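Thiosulfate sulfurtransferase (Pseudomonas aeruginosa, PDB 1YT8) probably transfers sulfur from thiosulfate to cyanide, as rhodaneses do, and is built from four rhodanese-like domains in one chain. Local coordinates at residues A[146-157]-A[187-198]; A[393-401]-A[411-420]. All blocks are in the same frame, centred on the assembly; numbering follows the deposited sequence.

Contact 1: residues A[146-157]-A[187-198]; sequences EAVILDARRFDE and TRVIVNCAGRTR. With SO3 (sulfite ion), chain B.
R153 CG lies over the centre of one face of the R198 guanidinium, 3.5 Å from R198 CZ, while the two guanidinium planes stand almost perpendicular. The bend of the R198 chain at chi3 (-67°) turns the edge of the group to two anions. End-on, NH1 and NH2 of R198 take one oxygen each of E157, with NH1 to OE1 at 2.8 Å; NE and NH2 also bind sulfite oxygens, so the group is fixed in rotation. E157 OE1 also accepts from the backbone N of R154. R153 holds D151 side-on through NE and NH2, and its NH2 reaches M161 O too. D151 OD1 closes an Asx turn on R153 N, whereas OD2 takes N192 ND2 at 3.1 Å from above the carboxylate plane, and one water joins OD2 to N192 OD1. Parallel strands 147-151 and 188-192 are zipped by backbone hydrogen bonds such as L150 N to I190 O (2.7 Å); V148, L150, V189 and V191 line one face, where L150 CD1 meets V189 CG1 at 3.8 Å, and I149 and I190 lie on the other. C193 SG is bonded covalently to the sulfite sulfur (2.0 Å), and the sulfite oxygens accept hydrogen bonds from backbone N-H groups of A194, G195 and R198. A cysteine loop between a central parallel strand and a helix, cradling an anion, is the active-site loop of the rhodanese fold.

Contact 2: residues A[393-401]-A[411-420]; sequences TRVLDFTAS and GAAWVLRSQL
Segments 393-401 and 411-420 pair in parallel through three backbone hydrogen bonds, A413 N to V395 O (2.8 Å), D397 N to A413 O and V415 N to D397 O, with L396 beside A413 and D397 beside W414. Because chi1 of W414 (-180°) swings CG away from the backbone N, the indole reaches the loop after strand 393-397, and NE1 binds T399 O at 2.7 Å, nearly in the ring plane. S401 CB sits over the face of the six-membered ring, 3.7 Å from its centroid, a CH-pi contact that suits a small residue; its OG turns to D488. D397 OD1 accepts from T399 N, an Asx turn that shapes the same loop. F398 takes V415 CG2 over one ring face, 3.8 Å from the centroid, and R417 CB at its edge, while L420 CD2 lies 3.8 Å from F398 CE1. A412 CB packs on V395 CG1 at 3.7 Å. Near the start of the pairing, a water accepts from R394 NH1 and V395 N and donates to G411 O. Strand 393-397, helix 401-406 and edge strand 413-414 make a beta-alpha-beta crossover at the border of a rhodanese-like parallel sheet.

In the fold
Contact 1 comes first along the chain and closes before contact 2 opens; their centres are 39 Å apart, on opposite sides of the chain's centre, and their nearest atoms about 14 Å. They share no sheet, yet each belongs to a five-stranded parallel sheet of the same 1-5-4-2-3 order. Contact 1 joins the second strand, 147-151, to the fourth, 188-192, inside the sheet; contact 2 joins the equivalent second strand, 393-397, to the third, 413-414, at the edge. Together they sample both neighbours of that strand in two copies of one domain type, consistent with repetition; the sulfite lies at contact 1, where Q312, from the following rhodanese-like range, completes its pocket.

Contact 1: residues A[146-157]-A[187-198]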
loop_
_atom_site.group_PDB
_atom_site.type_symbol
_atom_site.label_atom_id
_atom_site.label_comp_id
_atom_site.label_asym_id
_atom_site.label_seq_id
_atom_site.Cartn_x
_atom_site.Cartn_y
_atom_site.Cartn_z
ATOM N N GLU A 146 -15.827 -26.501 -17.172
ATOM C CA GLU A 146 -15.828 -26.598 -15.722
ATOM C C GLU A 146 -14.566 -25.886 -15.256
ATOM O O GLU A 146 -13.469 -26.456 -15.260
ATOM C CB GLU A 146 -15.793 -28.058 -15.270
ATOM C CG GLU A 146 -15.761 -28.219 -13.753
ATOM C CD GLU A 146 -15.819 -29.672 -13.329
ATOM O OE1 GLU A 146 -14.957 -30.453 -13.783
ATOM O OE2 GLU A 146 -16.722 -30.037 -12.539
ATOM N N ALA A 147 -14.731 -24.627 -14.874
ATOM C CA ALA A 147 -13.612 -23.821 -14.428
ATOM C C ALA A 147 -14.128 -22.662 -13.603
ATOM O O ALA A 147 -15.239 -22.187 -13.820
ATOM C CB ALA A 147 -12.843 -23.285 -15.634
ATOM N N VAL A 148 -13.324 -22.216 -12.650
ATOM C CA VAL A 148 -13.701 -21.073 -11.833
ATOM C C VAL A 148 -12.611 -20.031 -12.010
ATOM O O VAL A 148 -11.433 -20.368 -12.149
ATOM C CB VAL A 148 -13.852 -21.442 -10.335
ATOM C CG1 VAL A 148 -15.037 -22.388 -10.159
ATOM C CG2 VAL A 148 -12.576 -22.071 -9.802
ATOM N N ILE A 149 -13.013 -18.766 -12.053
ATOM C CA ILE A 149 -12.070 -17.667 -12.210
ATOM C C ILE A 149 -12.062 -16.935 -10.878
ATOM O O ILE A 149 -13.079 -16.384 -10.457
ATOM C CB ILE A 149 -12.509 -16.716 -13.347
ATOM C CG1 ILE A 149 -12.635 -17.510 -14.653
ATOM C CG2 ILE A 149 -11.487 -15.588 -13.516
ATOM C CD1 ILE A 149 -13.049 -16.685 -15.867
ATOM N N LEU A 150 -10.912 -16.954 -10.214
ATOM C CA LEU A 150 -10.767 -16.320 -8.908
ATOM C C LEU A 150 -9.958 -15.033 -9.019
ATOM O O LEU A 150 -8.832 -15.037 -9.520
ATOM C CB LEU A 150 -10.090 -17.291 -7.940
ATOM C CG LEU A 150 -10.667 -18.715 -7.969
ATOM C CD1 LEU A 150 -9.947 -19.571 -6.941
ATOM C CD2 LEU A 150 -12.164 -18.691 -7.685
ATOM N N ASP A 151 -10.547 -13.939 -8.544
ATOM C CA ASP A 151 -9.927 -12.618 -8.584
ATOM C C ASP A 151 -9.161 -12.377 -7.282
ATOM O O ASP A 151 -9.766 -12.276 -6.209
ATOM C CB ASP A 151 -11.018 -11.566 -8.767
ATOM C CG ASP A 151 -10.477 -10.240 -9.234
ATOM O OD1 ASP A 151 -9.515 -9.743 -8.612
ATOM O OD2 ASP A 151 -11.021 -9.694 -10.219
ATOM N N ALA A 152 -7.837 -12.267 -7.386
ATOM C CA ALA A 152 -6.962 -12.098 -6.221
ATOM C C ALA A 152 -6.775 -10.694 -5.650
ATOM O O ALA A 152 -5.991 -10.507 -4.715
ATOM C CB ALA A 152 -5.588 -12.703 -6.531
ATOM N N ARG A 153 -7.483 -9.713 -6.195
ATOM C CA ARG A 153 -7.365 -8.334 -5.726
ATOM C C ARG A 153 -8.263 -8.061 -4.521
ATOM O O ARG A 153 -8.925 -8.963 -4.006
ATOM C CB ARG A 153 -7.747 -7.371 -6.853
ATOM C CG ARG A 153 -6.928 -7.533 -8.132
ATOM C CD ARG A 153 -7.512 -6.673 -9.238
ATOM N NE ARG A 153 -8.810 -7.176 -9.689
ATOM C CZ ARG A 153 -9.709 -6.438 -10.336
ATOM N NH1 ARG A 153 -9.456 -5.160 -10.605
ATOM N NH2 ARG A 153 -10.861 -6.975 -10.713
ATOM N N ARG A 154 -8.276 -6.810 -4.066
ATOM C CA ARG A 154 -9.140 -6.431 -2.949
ATOM C C ARG A 154 -10.571 -6.506 -3.469
ATOM O O ARG A 154 -10.804 -6.354 -4.662
ATOM C CB ARG A 154 -8.872 -4.992 -2.497
ATOM C CG ARG A 154 -7.507 -4.739 -1.882
ATOM C CD ARG A 154 -7.499 -3.362 -1.212
ATOM N NE ARG A 154 -7.968 -2.317 -2.119
ATOM C CZ ARG A 154 -7.189 -1.634 -2.953
ATOM N NH1 ARG A 154 -5.885 -1.874 -3.001
ATOM N NH2 ARG A 154 -7.718 -0.719 -3.752
ATOM N N PHE A 155 -11.530 -6.713 -2.575
ATOM C CA PHE A 155 -12.925 -6.802 -2.992
ATOM C C PHE A 155 -13.401 -5.542 -3.723
ATOM O O PHE A 155 -14.177 -5.635 -4.674
ATOM C CB PHE A 155 -13.828 -7.063 -1.783
ATOM C CG PHE A 155 -15.259 -7.345 -2.151
ATOM C CD1 PHE A 155 -15.593 -8.499 -2.860
ATOM C CD2 PHE A 155 -16.267 -6.446 -1.819
ATOM C CE1 PHE A 155 -16.909 -8.752 -3.234
ATOM C CE2 PHE A 155 -17.586 -6.687 -2.187
ATOM C CZ PHE A 155 -17.911 -7.843 -2.899
ATOM N N ASP A 156 -12.948 -4.365 -3.292
ATOM C CA ASP A 156 -13.377 -3.133 -3.962
ATOM C C ASP A 156 -12.868 -3.045 -5.402
ATOM O O ASP A 156 -13.517 -2.446 -6.263
ATOM C CB ASP A 156 -12.944 -1.889 -3.173
ATOM C CG ASP A 156 -11.438 -1.774 -3.027
ATOM O OD1 ASP A 156 -10.864 -2.487 -2.180
ATOM O OD2 ASP A 156 -10.829 -0.968 -3.759
ATOM N N GLU A 157 -11.707 -3.634 -5.670
ATOM C CA GLU A 157 -11.167 -3.622 -7.026
ATOM C C GLU A 157 -12.025 -4.536 -7.885
ATOM O O GLU A 157 -12.399 -4.193 -9.010
ATOM C CB GLU A 157 -9.724 -4.118 -7.035
ATOM C CG GLU A 157 -8.726 -3.138 -6.450
ATOM C CD GLU A 157 -7.329 -3.720 -6.390
ATOM O OE1 GLU A 157 -7.043 -4.469 -5.432
ATOM O OE2 GLU A 157 -6.526 -3.441 -7.306
ATOM N N THR A 187 -11.913 -29.652 -12.122
ATOM C CA THR A 187 -12.237 -28.234 -12.298
ATOM C C THR A 187 -10.997 -27.356 -12.440
ATOM O O THR A 187 -10.117 -27.357 -11.573
ATOM C CB THR A 187 -13.069 -27.694 -11.106
ATOM O OG1 THR A 187 -14.290 -28.432 -11.002
ATOM C CG2 THR A 187 -13.404 -26.217 -11.300
ATOM N N ARG A 188 -10.931 -26.604 -13.535
ATOM C CA ARG A 188 -9.804 -25.706 -13.759
ATOM C C ARG A 188 -9.926 -24.515 -12.823
ATOM O O ARG A 188 -11.028 -24.033 -12.557
ATOM C CB ARG A 188 -9.795 -25.176 -15.193
ATOM C CG ARG A 188 -9.738 -26.233 -16.270
ATOM C CD ARG A 188 -9.389 -25.609 -17.610
ATOM N NE ARG A 188 -8.114 -24.913 -17.522
ATOM C CZ ARG A 188 -7.201 -24.885 -18.484
ATOM N NH1 ARG A 188 -7.408 -25.516 -19.630
ATOM N NH2 ARG A 188 -6.069 -24.230 -18.286
ATOM N N VAL A 189 -8.789 -24.042 -12.327
ATOM C CA VAL A 189 -8.767 -22.876 -11.460
ATOM C C VAL A 189 -7.927 -21.836 -12.182
ATOM O O VAL A 189 -6.762 -22.077 -12.516
ATOM C CB VAL A 189 -8.160 -23.195 -10.074
ATOM C CG1 VAL A 189 -7.985 -21.908 -9.262
ATOM C CG2 VAL A 189 -9.082 -24.145 -9.320
ATOM N N ILE A 190 -8.545 -20.693 -12.451
ATOM C CA ILE A 190 -7.899 -19.590 -13.148
ATOM C C ILE A 190 -7.859 -18.398 -12.198
ATOM O O ILE A 190 -8.885 -18.021 -11.634
ATOM C CB ILE A 190 -8.702 -19.212 -14.409
ATOM C CG1 ILE A 190 -8.776 -20.417 -15.353
ATOM C CG2 ILE A 190 -8.057 -18.020 -15.106
ATOM C CD1 ILE A 190 -9.744 -20.240 -16.510
ATOM N N VAL A 191 -6.677 -17.818 -12.006
ATOM C CA VAL A 191 -6.530 -16.670 -11.113
ATOM C C VAL A 191 -6.250 -15.406 -11.924
ATOM O O VAL A 191 -5.416 -15.418 -12.832
ATOM C CB VAL A 191 -5.358 -16.872 -10.108
ATOM C CG1 VAL A 191 -5.311 -15.703 -9.124
ATOM C CG2 VAL A 191 -5.516 -18.200 -9.353
ATOM N N ASN A 192 -6.947 -14.316 -11.602
ATOM C CA ASN A 192 -6.727 -13.061 -12.308
ATOM C C ASN A 192 -6.572 -11.902 -11.340
ATOM O O ASN A 192 -6.880 -12.011 -10.158
ATOM C CB ASN A 192 -7.903 -12.722 -13.244
ATOM C CG ASN A 192 -9.076 -12.067 -12.509
ATOM O OD1 ASN A 192 -9.961 -12.745 -11.986
ATOM N ND2 ASN A 192 -9.073 -10.733 -12.456
ATOM N N CYS A 193 -6.060 -10.799 -11.865
ATOM C CA CYS A 193 -5.945 -9.559 -11.123
ATOM C C CYS A 193 -6.172 -8.545 -12.237
ATOM O O CYS A 193 -6.746 -8.910 -13.271
ATOM C CB CYS A 193 -4.576 -9.408 -10.429
ATOM S SG CYS A 193 -3.144 -8.996 -11.433
ATOM N N ALA A 194 -5.761 -7.297 -12.050
ATOM C CA ALA A 194 -5.937 -6.285 -13.083
ATOM C C ALA A 194 -4.855 -6.391 -14.147
ATOM O O ALA A 194 -5.115 -6.233 -15.341
ATOM C CB ALA A 194 -5.927 -4.897 -12.458
ATOM N N GLY A 195 -3.636 -6.657 -13.695
ATOM C CA GLY A 195 -2.524 -6.792 -14.609
ATOM C C GLY A 195 -1.998 -8.212 -14.595
ATOM O O GLY A 195 -2.646 -9.128 -15.113
ATOM N N ARG A 196 -0.838 -8.398 -13.972
ATOM C CA ARG A 196 -0.192 -9.705 -13.913
ATOM C C ARG A 196 0.250 -10.165 -12.523
ATOM O O ARG A 196 0.062 -11.323 -12.158
ATOM C CB ARG A 196 1.059 -9.697 -14.801
ATOM C CG ARG A 196 0.819 -9.431 -16.275
ATOM C CD ARG A 196 2.121 -9.037 -16.965
ATOM N NE ARG A 196 3.198 -9.987 -16.705
ATOM C CZ ARG A 196 3.262 -11.213 -17.214
ATOM N NH1 ARG A 196 2.305 -11.652 -18.022
ATOM N NH2 ARG A 196 4.291 -12.000 -16.913
ATOM N N THR A 197 0.829 -9.252 -11.751
ATOM C CA THR A 197 1.398 -9.602 -10.452
ATOM C C THR A 197 0.645 -10.534 -9.522
ATOM O O THR A 197 1.114 -11.637 -9.250
ATOM C CB THR A 197 1.780 -8.348 -9.659
ATOM O OG1 THR A 197 2.487 -7.446 -10.520
ATOM C CG2 THR A 197 2.690 -8.728 -8.489
ATOM N N ARG A 198 -0.502 -10.101 -9.014
ATOM C CA ARG A 198 -1.252 -10.949 -8.097
ATOM C C ARG A 198 -1.756 -12.248 -8.728
ATOM O O ARG A 198 -1.972 -13.232 -8.020
ATOM C CB ARG A 198 -2.393 -10.146 -7.459
ATOM C CG ARG A 198 -1.884 -9.194 -6.366
ATOM C CD ARG A 198 -2.920 -8.157 -5.932
ATOM N NE ARG A 198 -3.216 -7.207 -7.000
ATOM C CZ ARG A 198 -4.024 -6.157 -6.874
ATOM N NH1 ARG A 198 -4.629 -5.904 -5.719
ATOM N NH2 ARG A 198 -4.241 -5.366 -7.913
HETATM S S SO3 B . -2.334 -7.295 -10.750
HETATM O O1 SO3 B . -3.586 -6.531 -10.534
HETATM O O2 SO3 B . -1.410 -6.560 -11.639
HETATM O O3 SO3 B . -1.668 -7.657 -9.471
HETATM O O HOH W 1 -12.572 -11.127 -11.870
#

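Contact 2: residues A[393-401]-A[411-420]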
loop_
_atom_site.group_PDB
_atom_site.type_symbol
_atom_site.label_atom_id
_atom_site.label_comp_id
_atom_site.label_asym_id
_atom_site.label_seq_id
_atom_site.Cartn_x
_atom_site.Cartn_y
_atom_site.Cartn_z
ATOM N N THR A 393 -12.496 35.249 4.501
ATOM C CA THR A 393 -12.133 33.968 5.090
ATOM C C THR A 393 -11.691 32.982 4.020
ATOM O O THR A 393 -12.448 32.681 3.094
ATOM C CB THR A 393 -13.312 33.347 5.868
ATOM O OG1 THR A 393 -13.681 34.211 6.951
ATOM C CG2 THR A 393 -12.926 31.986 6.426
ATOM N N ARG A 394 -10.464 32.483 4.146
ATOM C CA ARG A 394 -9.937 31.515 3.191
ATOM C C ARG A 394 -9.936 30.117 3.802
ATOM O O ARG A 394 -9.352 29.885 4.865
ATOM C CB ARG A 394 -8.515 31.887 2.761
ATOM C CG ARG A 394 -7.861 30.860 1.829
ATOM C CD ARG A 394 -8.647 30.708 0.524
ATOM N NE ARG A 394 -8.442 31.840 -0.372
ATOM C CZ ARG A 394 -9.149 32.065 -1.477
ATOM N NH1 ARG A 394 -10.121 31.236 -1.834
ATOM N NH2 ARG A 394 -8.872 33.115 -2.234
ATOM N N VAL A 395 -10.613 29.193 3.135
ATOM C CA VAL A 395 -10.678 27.819 3.609
ATOM C C VAL A 395 -9.740 26.968 2.765
ATOM O O VAL A 395 -9.837 26.955 1.540
ATOM C CB VAL A 395 -12.106 27.254 3.494
ATOM C CG1 VAL A 395 -12.121 25.783 3.905
ATOM C CG2 VAL A 395 -13.054 28.059 4.378
ATOM N N LEU A 396 -8.824 26.271 3.432
ATOM C CA LEU A 396 -7.864 25.402 2.764
ATOM C C LEU A 396 -8.207 23.951 3.086
ATOM O O LEU A 396 -8.331 23.586 4.257
ATOM C CB LEU A 396 -6.445 25.714 3.249
ATOM C CG LEU A 396 -5.973 27.159 3.085
ATOM C CD1 LEU A 396 -4.512 27.265 3.519
ATOM C CD2 LEU A 396 -6.137 27.595 1.629
ATOM N N ASP A 397 -8.351 23.130 2.047
ATOM C CA ASP A 397 -8.695 21.717 2.201
ATOM C C ASP A 397 -7.463 20.845 1.934
ATOM O O ASP A 397 -6.924 20.848 0.830
ATOM C CB ASP A 397 -9.807 21.351 1.211
ATOM C CG ASP A 397 -10.543 20.081 1.594
ATOM O OD1 ASP A 397 -9.976 19.258 2.347
ATOM O OD2 ASP A 397 -11.691 19.903 1.128
ATOM N N PHE A 398 -7.041 20.089 2.943
ATOM C CA PHE A 398 -5.865 19.227 2.839
ATOM C C PHE A 398 -6.156 17.766 2.493
ATOM O O PHE A 398 -5.225 16.962 2.366
ATOM C CB PHE A 398 -5.076 19.287 4.151
ATOM C CG PHE A 398 -4.405 20.610 4.390
ATOM C CD1 PHE A 398 -3.078 20.807 4.024
ATOM C CD2 PHE A 398 -5.114 21.672 4.941
ATOM C CE1 PHE A 398 -2.463 22.046 4.203
ATOM C CE2 PHE A 398 -4.508 22.917 5.121
ATOM C CZ PHE A 398 -3.182 23.102 4.751
ATOM N N THR A 399 -7.430 17.409 2.350
ATOM C CA THR A 399 -7.770 16.027 2.013
ATOM C C THR A 399 -7.222 15.703 0.620
ATOM O O THR A 399 -6.820 16.602 -0.115
ATOM C CB THR A 399 -9.299 15.799 2.030
ATOM O OG1 THR A 399 -9.575 14.393 1.986
ATOM C CG2 THR A 399 -9.955 16.469 0.835
ATOM N N ALA A 400 -7.202 14.424 0.257
ATOM C CA ALA A 400 -6.697 14.025 -1.055
ATOM C C ALA A 400 -7.515 14.704 -2.149
ATOM O O ALA A 400 -8.730 14.870 -2.008
ATOM C CB ALA A 400 -6.771 12.508 -1.207
ATOM N N SER A 401 -6.852 15.096 -3.236
ATOM C CA SER A 401 -7.538 15.779 -4.330
ATOM C C SER A 401 -8.745 14.995 -4.829
ATOM O O SER A 401 -9.759 15.587 -5.211
ATOM C CB SER A 401 -6.574 16.063 -5.495
ATOM O OG SER A 401 -6.143 14.877 -6.135
ATOM N N GLY A 411 -16.505 26.885 -1.651
ATOM C CA GLY A 411 -15.476 27.909 -1.657
ATOM C C GLY A 411 -14.094 27.452 -1.210
ATOM O O GLY A 411 -13.116 28.176 -1.393
ATOM N N ALA A 412 -14.005 26.264 -0.622
ATOM C CA ALA A 412 -12.722 25.744 -0.155
ATOM C C ALA A 412 -11.723 25.588 -1.298
ATOM O O ALA A 412 -12.097 25.274 -2.431
ATOM C CB ALA A 412 -12.925 24.404 0.543
ATOM N N ALA A 413 -10.448 25.822 -0.998
ATOM C CA ALA A 413 -9.390 25.687 -1.992
ATOM C C ALA A 413 -8.577 24.437 -1.663
ATOM O O ALA A 413 -8.157 24.246 -0.523
ATOM C CB ALA A 413 -8.481 26.920 -1.972
ATOM N N TRP A 414 -8.370 23.573 -2.652
ATOM C CA TRP A 414 -7.583 22.372 -2.406
ATOM C C TRP A 414 -6.103 22.739 -2.466
ATOM O O TRP A 414 -5.672 23.495 -3.341
ATOM C CB TRP A 414 -7.877 21.281 -3.444
ATOM C CG TRP A 414 -7.068 20.045 -3.187
ATOM C CD1 TRP A 414 -7.275 19.121 -2.201
ATOM C CD2 TRP A 414 -5.863 19.655 -3.857
ATOM N NE1 TRP A 414 -6.268 18.182 -2.212
ATOM C CE2 TRP A 414 -5.388 18.486 -3.217
ATOM C CE3 TRP A 414 -5.136 20.183 -4.934
ATOM C CZ2 TRP A 414 -4.215 17.832 -3.620
ATOM C CZ3 TRP A 414 -3.966 19.532 -5.335
ATOM C CH2 TRP A 414 -3.519 18.367 -4.676
ATOM N N VAL A 415 -5.325 22.196 -1.537
ATOM C CA VAL A 415 -3.899 22.480 -1.488
ATOM C C VAL A 415 -3.072 21.258 -1.114
ATOM O O VAL A 415 -3.585 20.281 -0.564
ATOM C CB VAL A 415 -3.571 23.576 -0.441
ATOM C CG1 VAL A 415 -4.297 24.869 -0.777
ATOM C CG2 VAL A 415 -3.970 23.097 0.943
ATOM N N LEU A 416 -1.787 21.338 -1.429
ATOM C CA LEU A 416 -0.815 20.309 -1.094
ATOM C C LEU A 416 -0.071 20.900 0.094
ATOM O O LEU A 416 0.421 22.025 0.017
ATOM C CB LEU A 416 0.182 20.100 -2.234
ATOM C CG LEU A 416 -0.220 19.258 -3.442
ATOM C CD1 LEU A 416 0.905 19.291 -4.472
ATOM C CD2 LEU A 416 -0.505 17.827 -2.995
ATOM N N ARG A 417 0.011 20.161 1.188
ATOM C CA ARG A 417 0.714 20.674 2.350
ATOM C C ARG A 417 2.182 20.942 2.022
ATOM O O ARG A 417 2.800 21.842 2.592
ATOM C CB ARG A 417 0.618 19.686 3.512
ATOM C CG ARG A 417 1.307 20.184 4.770
ATOM C CD ARG A 417 1.222 19.175 5.884
ATOM N NE ARG A 417 2.063 19.550 7.016
ATOM C CZ ARG A 417 2.571 18.680 7.879
ATOM N NH1 ARG A 417 2.319 17.384 7.736
ATOM N NH2 ARG A 417 3.345 19.100 8.874
ATOM N N SER A 418 2.722 20.169 1.083
ATOM C CA SER A 418 4.120 20.288 0.675
ATOM C C SER A 418 4.419 21.500 -0.201
ATOM O O SER A 418 5.581 21.806 -0.459
ATOM C CB SER A 418 4.561 19.017 -0.063
ATOM O OG SER A 418 3.851 18.861 -1.282
ATOM N N GLN A 419 3.371 22.183 -0.657
ATOM C CA GLN A 419 3.537 23.358 -1.509
ATOM C C GLN A 419 2.675 24.523 -1.028
ATOM O O GLN A 419 2.081 25.244 -1.834
ATOM C CB GLN A 419 3.173 23.002 -2.958
ATOM C CG GLN A 419 4.078 21.939 -3.572
ATOM C CD GLN A 419 3.782 21.675 -5.038
ATOM O OE1 GLN A 419 3.230 22.526 -5.740
ATOM N NE2 GLN A 419 4.172 20.498 -5.516
ATOM N N LEU A 420 2.627 24.715 0.286
ATOM C CA LEU A 420 1.823 25.780 0.869
ATOM C C LEU A 420 2.263 27.195 0.502
ATOM O O LEU A 420 1.422 28.075 0.316
ATOM C CB LEU A 420 1.779 25.634 2.392
ATOM C CG LEU A 420 0.818 24.577 2.945
ATOM C CD1 LEU A 420 1.020 24.431 4.443
ATOM C CD2 LEU A 420 -0.625 24.984 2.636
HETATM O O HOH W 2 -11.769 29.816 0.461
HETATM O O HOH W 3 -3.785 17.769 0.022
#